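Long-range contacts in multiple antibiotic resistance protein MARR (Escherichia coli, PDB 1JGS), which represses the marRAB operon by binding DNA at the marO operator, and so regulates antibiotic resistance and oxidative stress genes: residues L22-L27 and V109-L113; D31-Q36 and C74-V78; A47-P51 and V90-L94. One frame throughout, in Å; residues are numbered along the deposited sequence.

Contact 1: residues L22-L27 and V109-L113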
ATOM      1  N   LEU A  22     -12.445   0.594   0.878  1.00 41.40           N
ATOM      2  CA  LEU A  22     -13.477   0.744   1.886  1.00 41.40           C
ATOM      3  C   LEU A  22     -13.111   1.926   2.777  1.00 41.40           C
ATOM      4  O   LEU A  22     -13.967   2.730   3.147  1.00 41.40           O
ATOM      5  CB  LEU A  22     -13.598  -0.538   2.720  1.00 54.85           C
ATOM      6  CG  LEU A  22     -13.994  -1.783   1.918  1.00 54.85           C
ATOM      7  CD1 LEU A  22     -14.209  -2.965   2.848  1.00 54.85           C
ATOM      8  CD2 LEU A  22     -15.266  -1.499   1.147  1.00 54.85           C
ATOM      9  N   LEU A  23     -11.829   2.020   3.108  1.00 46.97           N
ATOM     10  CA  LEU A  23     -11.315   3.092   3.945  1.00 46.97           C
ATOM     11  C   LEU A  23     -11.681   4.442   3.319  1.00 46.97           C
ATOM     12  O   LEU A  23     -12.312   5.279   3.968  1.00 46.97           O
ATOM     13  CB  LEU A  23      -9.799   2.955   4.069  1.00 54.42           C
ATOM     14  CG  LEU A  23      -9.085   3.968   4.956  1.00 54.42           C
ATOM     15  CD1 LEU A  23      -9.665   3.912   6.359  1.00 54.42           C
ATOM     16  CD2 LEU A  23      -7.600   3.670   4.967  1.00 54.42           C
ATOM     17  N   ASN A  24     -11.289   4.655   2.060  1.00 36.87           N
ATOM     18  CA  ASN A  24     -11.627   5.899   1.379  1.00 36.87           C
ATOM     19  C   ASN A  24     -13.137   6.145   1.467  1.00 36.87           C
ATOM     20  O   ASN A  24     -13.576   7.270   1.730  1.00 36.87           O
ATOM     21  CB  ASN A  24     -11.218   5.866  -0.105  1.00 52.27           C
ATOM     22  CG  ASN A  24      -9.722   6.054  -0.311  1.00 52.27           C
ATOM     23  OD1 ASN A  24      -8.963   5.084  -0.368  1.00 52.27           O
ATOM     24  ND2 ASN A  24      -9.291   7.311  -0.417  1.00 52.27           N
ATOM     25  N   GLU A  25     -13.927   5.092   1.248  1.00 57.43           N
ATOM     26  CA  GLU A  25     -15.388   5.207   1.295  1.00 57.43           C
ATOM     27  C   GLU A  25     -15.923   5.625   2.662  1.00 57.43           C
ATOM     28  O   GLU A  25     -16.908   6.353   2.750  1.00 57.43           O
ATOM     29  CB  GLU A  25     -16.052   3.895   0.861  1.00 80.57           C
ATOM     30  CG  GLU A  25     -16.130   3.719  -0.653  1.00 80.57           C
ATOM     31  CD  GLU A  25     -16.854   2.443  -1.075  1.00 80.57           C
ATOM     32  OE1 GLU A  25     -17.986   2.211  -0.595  1.00 80.57           O
ATOM     33  OE2 GLU A  25     -16.293   1.678  -1.894  1.00 80.57           O
ATOM     34  N   TYR A  26     -15.269   5.175   3.726  1.00 46.41           N
ATOM     35  CA  TYR A  26     -15.694   5.516   5.082  1.00 46.41           C
ATOM     36  C   TYR A  26     -15.300   6.935   5.480  1.00 46.41           C
ATOM     37  O   TYR A  26     -15.966   7.548   6.311  1.00 46.41           O
ATOM     38  CB  TYR A  26     -15.080   4.553   6.094  1.00 77.48           C
ATOM     39  CG  TYR A  26     -15.405   3.102   5.862  1.00 77.48           C
ATOM     40  CD1 TYR A  26     -14.454   2.116   6.124  1.00 77.48           C
ATOM     41  CD2 TYR A  26     -16.663   2.708   5.409  1.00 77.48           C
ATOM     42  CE1 TYR A  26     -14.742   0.772   5.942  1.00 77.48           C
ATOM     43  CE2 TYR A  26     -16.968   1.364   5.224  1.00 77.48           C
ATOM     44  CZ  TYR A  26     -15.999   0.401   5.494  1.00 77.48           C
ATOM     45  OH  TYR A  26     -16.280  -0.935   5.324  1.00 77.48           O
ATOM     46  N   LEU A  27     -14.214   7.447   4.902  1.00 41.53           N
ATOM     47  CA  LEU A  27     -13.736   8.797   5.227  1.00 41.53           C
ATOM     48  C   LEU A  27     -14.250   9.868   4.262  1.00 41.53           C
ATOM     49  O   LEU A  27     -14.034  11.063   4.473  1.00 41.53           O
ATOM     50  CB  LEU A  27     -12.203   8.831   5.235  1.00 35.85           C
ATOM     51  CG  LEU A  27     -11.499   7.818   6.135  1.00 35.85           C
ATOM     52  CD1 LEU A  27     -10.013   8.121   6.160  1.00 35.85           C
ATOM     53  CD2 LEU A  27     -12.068   7.888   7.537  1.00 35.85           C
ATOM     54  N   VAL A 109     -13.677   3.614  11.419  1.00115.02           N
ATOM     55  CA  VAL A 109     -13.258   2.785  10.300  1.00115.02           C
ATOM     56  C   VAL A 109     -13.000   1.354  10.758  1.00115.02           C
ATOM     57  O   VAL A 109     -13.359   0.397  10.070  1.00115.02           O
ATOM     58  CB  VAL A 109     -11.992   3.357   9.633  1.00 64.88           C
ATOM     59  CG1 VAL A 109     -11.426   2.357   8.631  1.00 64.88           C
ATOM     60  CG2 VAL A 109     -12.333   4.674   8.943  1.00 64.88           C
ATOM     61  N   GLY A 110     -12.382   1.211  11.927  1.00119.74           N
ATOM     62  CA  GLY A 110     -12.099  -0.111  12.451  1.00119.74           C
ATOM     63  C   GLY A 110     -13.367  -0.899  12.722  1.00119.74           C
ATOM     64  O   GLY A 110     -13.349  -2.128  12.719  1.00119.74           O
ATOM     65  N   GLN A 111     -14.469  -0.191  12.949  1.00 73.12           N
ATOM     66  CA  GLN A 111     -15.760  -0.823  13.228  1.00 73.12           C
ATOM     67  C   GLN A 111     -16.559  -1.150  11.966  1.00 73.12           C
ATOM     68  O   GLN A 111     -17.442  -2.004  11.998  1.00 73.12           O
ATOM     69  CB  GLN A 111     -16.600   0.076  14.139  1.00 96.60           C
ATOM     70  CG  GLN A 111     -16.037   0.240  15.539  1.00 96.60           C
ATOM     71  CD  GLN A 111     -16.738   1.329  16.336  1.00 96.60           C
ATOM     72  OE1 GLN A 111     -16.412   1.572  17.499  1.00 96.60           O
ATOM     73  NE2 GLN A 111     -17.703   1.996  15.709  1.00 96.60           N
ATOM     74  N   ASP A 112     -16.254  -0.465  10.865  1.00 69.89           N
ATOM     75  CA  ASP A 112     -16.951  -0.699   9.602  1.00 69.89           C
ATOM     76  C   ASP A 112     -16.230  -1.730   8.748  1.00 69.89           C
ATOM     77  O   ASP A 112     -16.865  -2.514   8.042  1.00 69.89           O
ATOM     78  CB  ASP A 112     -17.077   0.598   8.801  1.00 86.01           C
ATOM     79  CG  ASP A 112     -18.027   1.589   9.435  1.00 86.01           C
ATOM     80  OD1 ASP A 112     -18.266   2.646   8.816  1.00 86.01           O
ATOM     81  OD2 ASP A 112     -18.533   1.317  10.545  1.00 86.01           O
ATOM     82  N   LEU A 113     -14.902  -1.712   8.804  1.00 80.62           N
ATOM     83  CA  LEU A 113     -14.100  -2.654   8.035  1.00 80.62           C
ATOM     84  C   LEU A 113     -14.325  -4.063   8.544  1.00 80.62           C
ATOM     85  O   LEU A 113     -14.678  -4.960   7.783  1.00 80.62           O
ATOM     86  CB  LEU A 113     -12.613  -2.309   8.144  1.00 80.69           C
ATOM     87  CG  LEU A 113     -12.073  -1.188   7.257  1.00 80.69           C
ATOM     88  CD1 LEU A 113     -10.616  -0.907   7.615  1.00 80.69           C
ATOM     89  CD2 LEU A 113     -12.192  -1.597   5.797  1.00 80.69           C
TER
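L22-L27 and V109-L113 pack as two helical turns whose axes come within 10.2 Å at 127° between their N-to-C directions, with Y26 opposite V109 at one end and L22 opposite L113 at the other. Y26 gives up more surface here than any other residue, and its ring stands between the two helices. D112 lays its CB over one ring face, 3.6 Å from the centroid of the Y26 ring and 16° off the normal, a CH-pi contact. On the opposite face sits the ring's own helix: L22 O lies 3.0 Å above the plane of the Y26 ring, offset toward the rim. The D112 carboxylate stands nearly perpendicular to the ring. L113 meets the aromatic edge instead, its CG lying in the ring plane and its CD2 3.5 Å from Y26 CE1. This pairing belongs to the helical part of the MarR fold, in which the long helix 96-118 follows the winged-helix DNA-binding region and packs against the N-terminal helix 8-27. Beside the tyrosine, V109 divides its two methyls between two leucines. CG1 is set anti to the V109 backbone N (chi1 170°) and presses on L23 CD1 at 3.3 Å, tighter than usual van der Waals contact, while V109 CG2 reaches L27 CD2 at 3.5 Å. Both leucines cross the valine at about a right angle, and both also touch helix 34-46, L23 on K38 and L27 on F37, which joins this packing to the first helix of the DNA-binding region. At the other end L113 CD2 also rests 3.5 Å from L22 CB, so one methyl touches both the leucine and the ring edge. Beyond it, L22 and Y26 continue along helix 96-118 onto E116, and L22 onto L117.

Contact 2: residues D31-Q36 and C74-V78. With SAL (2-hydroxybenzoic acid), chain C.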
ATOM      1  N   ASP A  31     -13.974  15.459   6.795  1.00 31.59           N
ATOM      2  CA  ASP A  31     -13.024  16.440   6.277  1.00 31.59           C
ATOM      3  C   ASP A  31     -11.581  15.957   6.501  1.00 31.59           C
ATOM      4  O   ASP A  31     -10.785  16.581   7.208  1.00 31.59           O
ATOM      5  CB  ASP A  31     -13.279  17.777   6.976  1.00 32.69           C
ATOM      6  CG  ASP A  31     -12.598  18.946   6.291  1.00 32.69           C
ATOM      7  OD1 ASP A  31     -12.523  20.024   6.913  1.00 32.69           O
ATOM      8  OD2 ASP A  31     -12.141  18.809   5.147  1.00 32.69           O
ATOM      9  N   ILE A  32     -11.255  14.825   5.896  1.00 37.25           N
ATOM     10  CA  ILE A  32      -9.922  14.262   6.018  1.00 37.25           C
ATOM     11  C   ILE A  32      -9.739  13.207   4.953  1.00 37.25           C
ATOM     12  O   ILE A  32     -10.700  12.526   4.587  1.00 37.25           O
ATOM     13  CB  ILE A  32      -9.721  13.590   7.379  1.00 29.59           C
ATOM     14  CG1 ILE A  32      -8.264  13.131   7.508  1.00 29.59           C
ATOM     15  CG2 ILE A  32     -10.708  12.407   7.522  1.00 29.59           C
ATOM     16  CD1 ILE A  32      -7.898  12.615   8.868  1.00 29.59           C
ATOM     17  N   THR A  33      -8.507  13.052   4.473  1.00 37.34           N
ATOM     18  CA  THR A  33      -8.220  12.055   3.451  1.00 37.34           C
ATOM     19  C   THR A  33      -7.535  10.800   4.027  1.00 37.34           C
ATOM     20  O   THR A  33      -6.894  10.845   5.078  1.00 37.34           O
ATOM     21  CB  THR A  33      -7.328  12.641   2.358  1.00 28.45           C
ATOM     22  OG1 THR A  33      -6.021  12.870   2.894  1.00 28.45           O
ATOM     23  CG2 THR A  33      -7.906  13.981   1.852  1.00 28.45           C
ATOM     24  N   ALA A  34      -7.684   9.681   3.320  1.00 40.45           N
ATOM     25  CA  ALA A  34      -7.093   8.411   3.722  1.00 40.45           C
ATOM     26  C   ALA A  34      -5.611   8.604   4.006  1.00 40.45           C
ATOM     27  O   ALA A  34      -5.102   8.143   5.026  1.00 40.45           O
ATOM     28  CB  ALA A  34      -7.285   7.372   2.609  1.00 37.38           C
ATOM     29  N   ALA A  35      -4.921   9.296   3.104  1.00 36.96           N
ATOM     30  CA  ALA A  35      -3.498   9.543   3.285  1.00 36.96           C
ATOM     31  C   ALA A  35      -3.218  10.329   4.564  1.00 36.96           C
ATOM     32  O   ALA A  35      -2.276  10.004   5.289  1.00 36.96           O
ATOM     33  CB  ALA A  35      -2.923  10.272   2.071  1.00 24.45           C
ATOM     34  N   GLN A  36      -4.024  11.360   4.840  1.00 35.44           N
ATOM     35  CA  GLN A  36      -3.842  12.149   6.068  1.00 35.44           C
ATOM     36  C   GLN A  36      -4.043  11.236   7.274  1.00 35.44           C
ATOM     37  O   GLN A  36      -3.291  11.306   8.250  1.00 35.44           O
ATOM     38  CB  GLN A  36      -4.840  13.315   6.135  1.00 33.78           C
ATOM     39  CG  GLN A  36      -4.531  14.494   5.208  1.00 33.78           C
ATOM     40  CD  GLN A  36      -5.659  15.525   5.150  1.00 33.78           C
ATOM     41  OE1 GLN A  36      -6.531  15.570   6.019  1.00 33.78           O
ATOM     42  NE2 GLN A  36      -5.634  16.361   4.132  1.00 33.78           N
ATOM     43  N   CYS A  74      -1.733  23.005   9.516  1.00 35.75           N
ATOM     44  CA  CYS A  74      -2.805  23.984   9.271  1.00 35.75           C
ATOM     45  C   CYS A  74      -4.120  23.503   9.874  1.00 35.75           C
ATOM     46  O   CYS A  74      -4.957  24.306  10.292  1.00 35.75           O
ATOM     47  CB  CYS A  74      -3.033  24.209   7.775  1.00 46.08           C
ATOM     48  SG  CYS A  74      -1.901  25.338   6.973  1.00 46.08           S
ATOM     49  N   LYS A  75      -4.324  22.195   9.892  1.00 40.46           N
ATOM     50  CA  LYS A  75      -5.552  21.665  10.458  1.00 40.46           C
ATOM     51  C   LYS A  75      -5.429  21.553  11.980  1.00 40.46           C
ATOM     52  O   LYS A  75      -6.397  21.209  12.669  1.00 40.46           O
ATOM     53  CB  LYS A  75      -5.869  20.300   9.846  1.00 28.93           C
ATOM     54  CG  LYS A  75      -6.368  20.369   8.415  1.00 28.93           C
ATOM     55  CD  LYS A  75      -6.670  18.963   7.890  1.00 28.93           C
ATOM     56  CE  LYS A  75      -7.475  18.992   6.600  1.00 28.93           C
ATOM     57  NZ  LYS A  75      -8.184  17.710   6.380  1.00 28.93           N
ATOM     58  N   GLY A  76      -4.237  21.855  12.495  1.00 34.82           N
ATOM     59  CA  GLY A  76      -4.010  21.787  13.931  1.00 34.82           C
ATOM     60  C   GLY A  76      -3.902  20.361  14.461  1.00 34.82           C
ATOM     61  O   GLY A  76      -4.087  20.117  15.655  1.00 34.82           O
ATOM     62  N   TRP A  77      -3.593  19.407  13.584  1.00 32.56           N
ATOM     63  CA  TRP A  77      -3.491  18.026  14.014  1.00 32.56           C
ATOM     64  C   TRP A  77      -2.075  17.573  14.312  1.00 32.56           C
ATOM     65  O   TRP A  77      -1.877  16.581  15.001  1.00 32.56           O
ATOM     66  CB  TRP A  77      -4.097  17.096  12.960  1.00 37.53           C
ATOM     67  CG  TRP A  77      -5.553  17.309  12.706  1.00 37.53           C
ATOM     68  CD1 TRP A  77      -6.432  17.982  13.500  1.00 37.53           C
ATOM     69  CD2 TRP A  77      -6.298  16.857  11.570  1.00 37.53           C
ATOM     70  NE1 TRP A  77      -7.682  17.986  12.928  1.00 37.53           N
ATOM     71  CE2 TRP A  77      -7.629  17.303  11.740  1.00 37.53           C
ATOM     72  CE3 TRP A  77      -5.972  16.124  10.424  1.00 37.53           C
ATOM     73  CZ2 TRP A  77      -8.636  17.041  10.808  1.00 37.53           C
ATOM     74  CZ3 TRP A  77      -6.977  15.858   9.489  1.00 37.53           C
ATOM     75  CH2 TRP A  77      -8.295  16.318   9.689  1.00 37.53           C
ATOM     76  N   VAL A  78      -1.087  18.303  13.805  1.00 30.33           N
ATOM     77  CA  VAL A  78       0.309  17.936  13.999  1.00 30.33           C
ATOM     78  C   VAL A  78       1.149  19.145  14.383  1.00 30.33           C
ATOM     79  O   VAL A  78       0.823  20.272  14.015  1.00 30.33           O
ATOM     80  CB  VAL A  78       0.875  17.314  12.693  1.00 28.67           C
ATOM     81  CG1 VAL A  78       2.374  17.141  12.785  1.00 28.67           C
ATOM     82  CG2 VAL A  78       0.193  15.974  12.417  1.00 28.67           C
TER
HETATM   83  C1' SAL C 257      -2.733  16.224   1.532  1.00 42.17           C
HETATM   84  O1' SAL C 257      -3.857  16.448   2.201  1.00 42.17           O
HETATM   85  O2' SAL C 257      -1.799  17.076   1.513  1.00 42.17           O
HETATM   86  C1  SAL C 257      -2.665  14.926   0.826  1.00 42.17           C
HETATM   87  C2  SAL C 257      -1.472  14.561   0.056  1.00 42.17           C
HETATM   88  C3  SAL C 257      -1.394  13.311  -0.631  1.00 42.17           C
HETATM   89  C4  SAL C 257      -2.464  12.400  -0.588  1.00 42.17           C
HETATM   90  C5  SAL C 257      -3.762  12.791   0.245  1.00 42.17           C
HETATM   91  C6  SAL C 257      -3.776  14.021   0.896  1.00 42.17           C
HETATM   92  O2  SAL C 257      -0.374  15.386  -0.051  1.00 42.17           O
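K75 reaches across to D31-Q36 with an extended chain, and its ammonium joins two oxygens there. K75 NZ donates to Q36 OE1 at 2.7 Å, in the carbonyl plane and on a lone pair, and to the backbone D31 O at 3.0 Å, where it sits above the carbonyl plane. The close packing is next to these bonds: I32 CD1 lies 3.4 Å from W77 CZ3, and within 74-78 K75 CB covers one face of the indole, over its centre. W77 also packs on L40 and L72, which places the contact among the helices of the winged helix-turn-helix, where helix 62-74 ends in a Schellman motif at G76. The loose side lies at D31. D31 is an exposed residue, and its OD2 stays 4.3 Å from K75 NZ, too far for a salt bridge; the two bonds to K75 go to neutral oxygens, and the D31 charge can add at most a longer-range attraction. Salicylate is met by the other arm of the same amide. Q36 NE2 donates to salicylate O1' at 2.6 Å, nearly straight at 169°, while A35 CB approaches ring atom C5 of the ligand at 3.2 Å. T33 caps helix 34-46, its OG1 accepting from Q36 N at 3.2 Å, and the same hydroxyl lies against the salicylate ring. Because K75 can only donate to OE1, it fixes which end of the Q36 amide is the acceptor; NE2 is thereby turned to the ligand carboxylate, and the nearby ammonium would probably strengthen that amide as a donor.

Contact 3: residues A47-P51 and V90-L94. With SAL (2-hydroxybenzoic acid), chain B.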
ATOM      1  N   ALA A  47       4.880   7.993  18.580  1.00 45.66           N
ATOM      2  CA  ALA A  47       4.878   9.067  19.582  1.00 45.66           C
ATOM      3  C   ALA A  47       5.481  10.339  18.992  1.00 45.66           C
ATOM      4  O   ALA A  47       4.830  11.388  18.928  1.00 45.66           O
ATOM      5  CB  ALA A  47       5.675   8.656  20.812  1.00 34.46           C
ATOM      6  N   CYS A  48       6.737  10.221  18.580  1.00 42.13           N
ATOM      7  CA  CYS A  48       7.501  11.298  17.974  1.00 42.13           C
ATOM      8  C   CYS A  48       8.361  10.670  16.878  1.00 42.13           C
ATOM      9  O   CYS A  48       9.023   9.659  17.109  1.00 42.13           O
ATOM     10  CB  CYS A  48       8.428  11.958  18.997  1.00 63.33           C
ATOM     11  SG  CYS A  48       7.628  13.019  20.204  1.00 63.33           S
ATOM     12  N   ILE A  49       8.369  11.266  15.694  1.00 45.27           N
ATOM     13  CA  ILE A  49       9.168  10.721  14.609  1.00 45.27           C
ATOM     14  C   ILE A  49       9.654  11.819  13.683  1.00 45.27           C
ATOM     15  O   ILE A  49       8.989  12.853  13.523  1.00 45.27           O
ATOM     16  CB  ILE A  49       8.361   9.702  13.783  1.00 41.76           C
ATOM     17  CG1 ILE A  49       9.243   9.122  12.670  1.00 41.76           C
ATOM     18  CG2 ILE A  49       7.115  10.374  13.209  1.00 41.76           C
ATOM     19  CD1 ILE A  49       8.589   8.007  11.887  1.00 41.76           C
ATOM     20  N   THR A  50      10.817  11.601  13.082  1.00 37.37           N
ATOM     21  CA  THR A  50      11.378  12.581  12.156  1.00 37.37           C
ATOM     22  C   THR A  50      10.644  12.498  10.815  1.00 37.37           C
ATOM     23  O   THR A  50      10.112  11.446  10.441  1.00 37.37           O
ATOM     24  CB  THR A  50      12.875  12.333  11.923  1.00 68.07           C
ATOM     25  OG1 THR A  50      13.059  11.059  11.292  1.00 68.07           O
ATOM     26  CG2 THR A  50      13.625  12.366  13.245  1.00 68.07           C
ATOM     27  N   PRO A  51      10.583  13.611  10.080  1.00 37.02           N
ATOM     28  CA  PRO A  51       9.884  13.533   8.799  1.00 37.02           C
ATOM     29  C   PRO A  51      10.518  12.493   7.876  1.00 37.02           C
ATOM     30  O   PRO A  51       9.808  11.714   7.217  1.00 37.02           O
ATOM     31  CB  PRO A  51       9.992  14.952   8.271  1.00 39.03           C
ATOM     32  CG  PRO A  51       9.931  15.767   9.530  1.00 39.03           C
ATOM     33  CD  PRO A  51      10.872  15.011  10.439  1.00 39.03           C
ATOM     34  N   VAL A  90      14.030  18.183  13.268  1.00 40.14           N
ATOM     35  CA  VAL A  90      12.848  18.265  14.106  1.00 40.14           C
ATOM     36  C   VAL A  90      12.104  16.955  14.119  1.00 40.14           C
ATOM     37  O   VAL A  90      12.407  16.038  13.348  1.00 40.14           O
ATOM     38  CB  VAL A  90      11.859  19.350  13.615  1.00 35.66           C
ATOM     39  CG1 VAL A  90      12.524  20.701  13.650  1.00 35.66           C
ATOM     40  CG2 VAL A  90      11.360  19.023  12.217  1.00 35.66           C
ATOM     41  N   LEU A  91      11.127  16.875  15.009  1.00 30.82           N
ATOM     42  CA  LEU A  91      10.304  15.691  15.135  1.00 30.82           C
ATOM     43  C   LEU A  91       8.908  16.233  14.932  1.00 30.82           C
ATOM     44  O   LEU A  91       8.670  17.436  15.064  1.00 30.82           O
ATOM     45  CB  LEU A  91      10.404  15.077  16.548  1.00 43.64           C
ATOM     46  CG  LEU A  91      11.715  14.467  17.080  1.00 43.64           C
ATOM     47  CD1 LEU A  91      11.636  14.386  18.589  1.00 43.64           C
ATOM     48  CD2 LEU A  91      11.968  13.074  16.496  1.00 43.64           C
ATOM     49  N   VAL A  92       7.985  15.353  14.593  1.00 40.02           N
ATOM     50  CA  VAL A  92       6.620  15.778  14.438  1.00 40.02           C
ATOM     51  C   VAL A  92       5.834  14.836  15.310  1.00 40.02           C
ATOM     52  O   VAL A  92       6.136  13.641  15.376  1.00 40.02           O
ATOM     53  CB  VAL A  92       6.130  15.677  12.974  1.00 33.09           C
ATOM     54  CG1 VAL A  92       6.925  16.662  12.080  1.00 33.09           C
ATOM     55  CG2 VAL A  92       6.274  14.249  12.476  1.00 33.09           C
ATOM     56  N   LYS A  93       4.856  15.384  16.015  1.00 35.95           N
ATOM     57  CA  LYS A  93       4.003  14.582  16.872  1.00 35.95           C
ATOM     58  C   LYS A  93       2.614  15.155  16.705  1.00 35.95           C
ATOM     59  O   LYS A  93       2.445  16.261  16.175  1.00 35.95           O
ATOM     60  CB  LYS A  93       4.455  14.702  18.328  1.00 43.93           C
ATOM     61  CG  LYS A  93       4.210  16.066  18.950  1.00 43.93           C
ATOM     62  CD  LYS A  93       4.885  16.164  20.302  1.00 43.93           C
ATOM     63  CE  LYS A  93       3.934  16.688  21.349  1.00 43.93           C
ATOM     64  NZ  LYS A  93       2.753  15.790  21.521  1.00 43.93           N
ATOM     65  N   LEU A  94       1.617  14.412  17.155  1.00 44.66           N
ATOM     66  CA  LEU A  94       0.250  14.873  17.054  1.00 44.66           C
ATOM     67  C   LEU A  94      -0.059  15.861  18.159  1.00 44.66           C
ATOM     68  O   LEU A  94       0.483  15.767  19.255  1.00 44.66           O
ATOM     69  CB  LEU A  94      -0.713  13.700  17.178  1.00 32.99           C
ATOM     70  CG  LEU A  94      -0.575  12.545  16.178  1.00 32.99           C
ATOM     71  CD1 LEU A  94      -1.837  11.682  16.287  1.00 32.99           C
ATOM     72  CD2 LEU A  94      -0.407  13.083  14.732  1.00 32.99           C
TER
HETATM   73  C1' SAL B 256       9.768  19.010   7.469  1.00 44.77           C
HETATM   74  O1' SAL B 256      10.052  19.765   8.524  1.00 44.77           O
HETATM   75  O2' SAL B 256       8.636  19.023   6.965  1.00 44.77           O
HETATM   76  C1  SAL B 256      10.865  18.170   6.945  1.00 44.77           C
HETATM   77  C2  SAL B 256      10.640  17.310   5.793  1.00 44.77           C
HETATM   78  C3  SAL B 256      11.671  16.492   5.272  1.00 44.77           C
HETATM   79  C4  SAL B 256      12.938  16.487   5.851  1.00 44.77           C
HETATM   80  C5  SAL B 256      13.212  17.413   7.101  1.00 44.77           C
HETATM   81  C6  SAL B 256      12.163  18.195   7.573  1.00 44.77           C
HETATM   82  O2  SAL B 256       9.441  17.241   5.157  1.00 44.77           O
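V92 is the centre of the apolar packing: its CG1 lies 4.0 Å from P51 CG, and its CG2 lies 4.0 Å from I49 CG2. Together they join the turn between helix 34-46 and helix 51-58 to strand 90-94 of the wing, the short extra bridge that a winged-helix fold makes beside its two-stranded hairpin. L91 spreads its methyls over two further residues, CD2 at 3.7 Å from T50 CG2 and CD1 at 4.0 Å from C48 CB. Farther out, P51 and V90 border a salicylate, and P51 CB comes 3.5 Å from ligand atom C2; that ligand is also hydrogen-bonded to T66 OG1. The backbones are tied by a single antiparallel hydrogen-bonded pair, I49 with V92. V92 N donates to I49 O at 2.9 Å and I49 N to V92 O at 3.3 Å. On its other side strand 90-94 continues the sheet, through L91 with L81 and K93 with E79. T50 turns its hydroxyl to the next helix, where OG1 accepts from E53 N as an N-cap. At the polar edge K93 lays its CB near A47 O, then its chain curls back to its own strand, where K93 NZ donates to L94 O at 3.2 Å, almost in line with the carbonyl bond.

Contacts 1, 2 and 3 run along one chain from the helical packing to the wing. Contacts 1 and 2 have centres about 16 Å apart and touch where L27 CD1 meets A34 CA at 3.8 Å, as helix 34-46 follows helix 8-27. Contacts 2 and 3, about 15 Å apart between centres, meet through V78, whose CG1 lies 3.5 Å from K93 O; their segments interleave in sequence. Contacts 1 and 3 flank the middle of the chain, with nearest atoms about 13 Å apart. Each of contacts 2 and 3 borders its own salicylate, whereas the L27 side chain of contact 1 stays about 10 Å from one.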